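PDB 3R07: putative lipoate-protein ligase A subunit 2 from Thermoplasma acidophilum DSM 1728, which belongs to the family of bacterial lipoate protein ligase C-terminal domains and is probably the small second subunit of a two-part ligase. Local coordinates for residues G78-P81 with E82-I85. Sequence-based numbering, arbitrary orientation.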
ATOM      1  N   GLY B  78      -8.802   9.458   5.210  1.00 75.23           N
ATOM      2  CA  GLY B  78      -8.282   9.429   6.588  1.00 76.00           C
ATOM      3  C   GLY B  78      -7.197  10.468   6.869  1.00 76.37           C
ATOM      4  O   GLY B  78      -6.510  10.405   7.903  1.00 76.40           O
ATOM      5  N   VAL B  79      -7.036  11.407   5.936  1.00 76.41           N
ATOM      6  CA  VAL B  79      -6.103  12.503   6.068  1.00 76.79           C
ATOM      7  C   VAL B  79      -6.853  13.765   5.659  1.00 77.32           C
ATOM      8  O   VAL B  79      -7.112  14.016   4.476  1.00 77.24           O
ATOM      9  CB  VAL B  79      -4.801  12.292   5.222  1.00 76.78           C
ATOM     10  CG1 VAL B  79      -3.926  13.517   5.252  1.00 76.46           C
ATOM     11  CG2 VAL B  79      -3.998  11.113   5.724  1.00 76.76           C
ATOM     12  N   GLU B  80      -7.208  14.546   6.671  1.00 78.17           N
ATOM     13  CA  GLU B  80      -7.917  15.814   6.508  1.00 78.80           C
ATOM     14  C   GLU B  80      -6.984  16.904   5.966  1.00 78.69           C
ATOM     15  O   GLU B  80      -5.763  16.757   6.029  1.00 78.78           O
ATOM     16  CB  GLU B  80      -8.508  16.223   7.862  1.00 79.01           C
ATOM     17  CG  GLU B  80      -9.635  15.308   8.355  1.00 80.89           C
ATOM     18  CD  GLU B  80     -10.959  15.565   7.637  1.00 83.92           C
ATOM     19  OE1 GLU B  80     -11.674  16.529   8.018  1.00 84.40           O
ATOM     20  OE2 GLU B  80     -11.288  14.798   6.700  1.00 84.91           O
ATOM     21  N   PRO B  81      -7.546  18.000   5.426  1.00 78.68           N
ATOM     22  CA  PRO B  81      -6.703  19.125   4.985  1.00 78.91           C
ATOM     23  C   PRO B  81      -5.935  19.847   6.114  1.00 78.89           C
ATOM     24  O   PRO B  81      -4.896  20.447   5.861  1.00 78.82           O
ATOM     25  CB  PRO B  81      -7.703  20.076   4.304  1.00 78.81           C
ATOM     26  CG  PRO B  81      -9.018  19.755   4.943  1.00 79.12           C
ATOM     27  CD  PRO B  81      -8.974  18.261   5.176  1.00 79.04           C
ATOM     28  N   GLU B  82      -6.437  19.785   7.342  1.00 78.97           N
ATOM     29  CA  GLU B  82      -5.738  20.408   8.455  1.00 79.31           C
ATOM     30  C   GLU B  82      -4.591  19.521   8.965  1.00 79.50           C
ATOM     31  O   GLU B  82      -3.864  19.907   9.878  1.00 79.85           O
ATOM     32  CB  GLU B  82      -6.713  20.881   9.573  1.00 79.31           C
ATOM     33  CG  GLU B  82      -7.544  19.793  10.315  1.00 79.79           C
ATOM     34  CD  GLU B  82      -8.850  19.359   9.595  1.00 78.81           C
ATOM     35  OE1 GLU B  82      -9.204  19.924   8.536  1.00 78.36           O
ATOM     36  OE2 GLU B  82      -9.521  18.433  10.101  1.00 77.29           O
ATOM     37  N   ASP B  83      -4.423  18.345   8.357  1.00 79.61           N
ATOM     38  CA  ASP B  83      -3.269  17.468   8.630  1.00 79.38           C
ATOM     39  C   ASP B  83      -2.006  17.896   7.865  1.00 79.16           C
ATOM     40  O   ASP B  83      -0.901  17.803   8.387  1.00 78.89           O
ATOM     41  CB  ASP B  83      -3.598  16.010   8.298  1.00 79.43           C
ATOM     42  CG  ASP B  83      -4.354  15.301   9.415  1.00 79.57           C
ATOM     43  OD1 ASP B  83      -3.819  15.202  10.545  1.00 78.27           O
ATOM     44  OD2 ASP B  83      -5.477  14.809   9.145  1.00 80.27           O
ATOM     45  N   PHE B  84      -2.176  18.343   6.625  1.00 79.20           N
ATOM     46  CA  PHE B  84      -1.079  18.930   5.853  1.00 79.48           C
ATOM     47  C   PHE B  84      -0.687  20.321   6.371  1.00 80.10           C
ATOM     48  O   PHE B  84       0.374  20.847   6.021  1.00 80.44           O
ATOM     49  CB  PHE B  84      -1.438  19.002   4.370  1.00 78.98           C
ATOM     50  CG  PHE B  84      -1.459  17.669   3.694  1.00 78.78           C
ATOM     51  CD1 PHE B  84      -0.282  17.097   3.217  1.00 78.50           C
ATOM     52  CD2 PHE B  84      -2.651  16.980   3.527  1.00 78.03           C
ATOM     53  CE1 PHE B  84      -0.292  15.856   2.583  1.00 78.28           C
ATOM     54  CE2 PHE B  84      -2.669  15.739   2.893  1.00 78.53           C
ATOM     55  CZ  PHE B  84      -1.486  15.173   2.423  1.00 78.10           C
ATOM     56  N   ILE B  85      -1.558  20.910   7.194  1.00 80.50           N
ATOM     57  CA  ILE B  85      -1.272  22.153   7.902  1.00 80.44           C
ATOM     58  C   ILE B  85      -0.334  21.876   9.080  1.00 80.77           C
ATOM     59  O   ILE B  85       0.716  22.500   9.179  1.00 80.50           O
ATOM     60  CB  ILE B  85      -2.591  22.878   8.309  1.00 80.57           C
ATOM     61  CG1 ILE B  85      -3.060  23.746   7.138  1.00 79.97           C
ATOM     62  CG2 ILE B  85      -2.434  23.718   9.597  1.00 79.82           C
ATOM     63  CD1 ILE B  85      -4.519  23.567   6.788  1.00 78.51           C
TER
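The backbone N of Glu80 donates a hydrogen bond to OD2 of Asp83 at 3.0 Å. The bond is bent, with an N-H...O angle of 136°. It uses the anti lone pair of OD2, the one directed away from OD1. The first torsion of Asp83 sets CG beside its own backbone N (chi1 -82°), which turns the carboxylate back toward Glu80. OD1 accepts a second bond from NE1 of Trp12, in strand 5-13. Both oxygens of the carboxylate are therefore used.

The backbone answers in the other direction. Asp83 N donates to Glu80 O over 3.1 Å. Pro81 and Glu82 occupy the two middle positions of this type I turn, which leads into helix 83-88.

On the inner side, Val79 CG1 meets Phe84 CE2 at 3.5 Å. The two side chains cross at about a right angle, and the methyl approaches the ring obliquely. Ile19 of strand 18-26 touches both residues. Tyr70 of helix 62-70 packs on Pro81 and Phe84.

The exposed acids Glu80 and Glu82 run side by side and point the same way. Their carboxylate planes are 79° apart, and Glu80 OE1 lies 3.5 Å from Glu82 OE2. If both are charged they should repel, although water could screen them.

The turn is thus held by paired bonds in opposite directions between Glu80 and Asp83. The carboxylate of Asp83 also ties helix 83-88 to strand 5-13, and its two N-H donors would be expected to stabilise its negative charge.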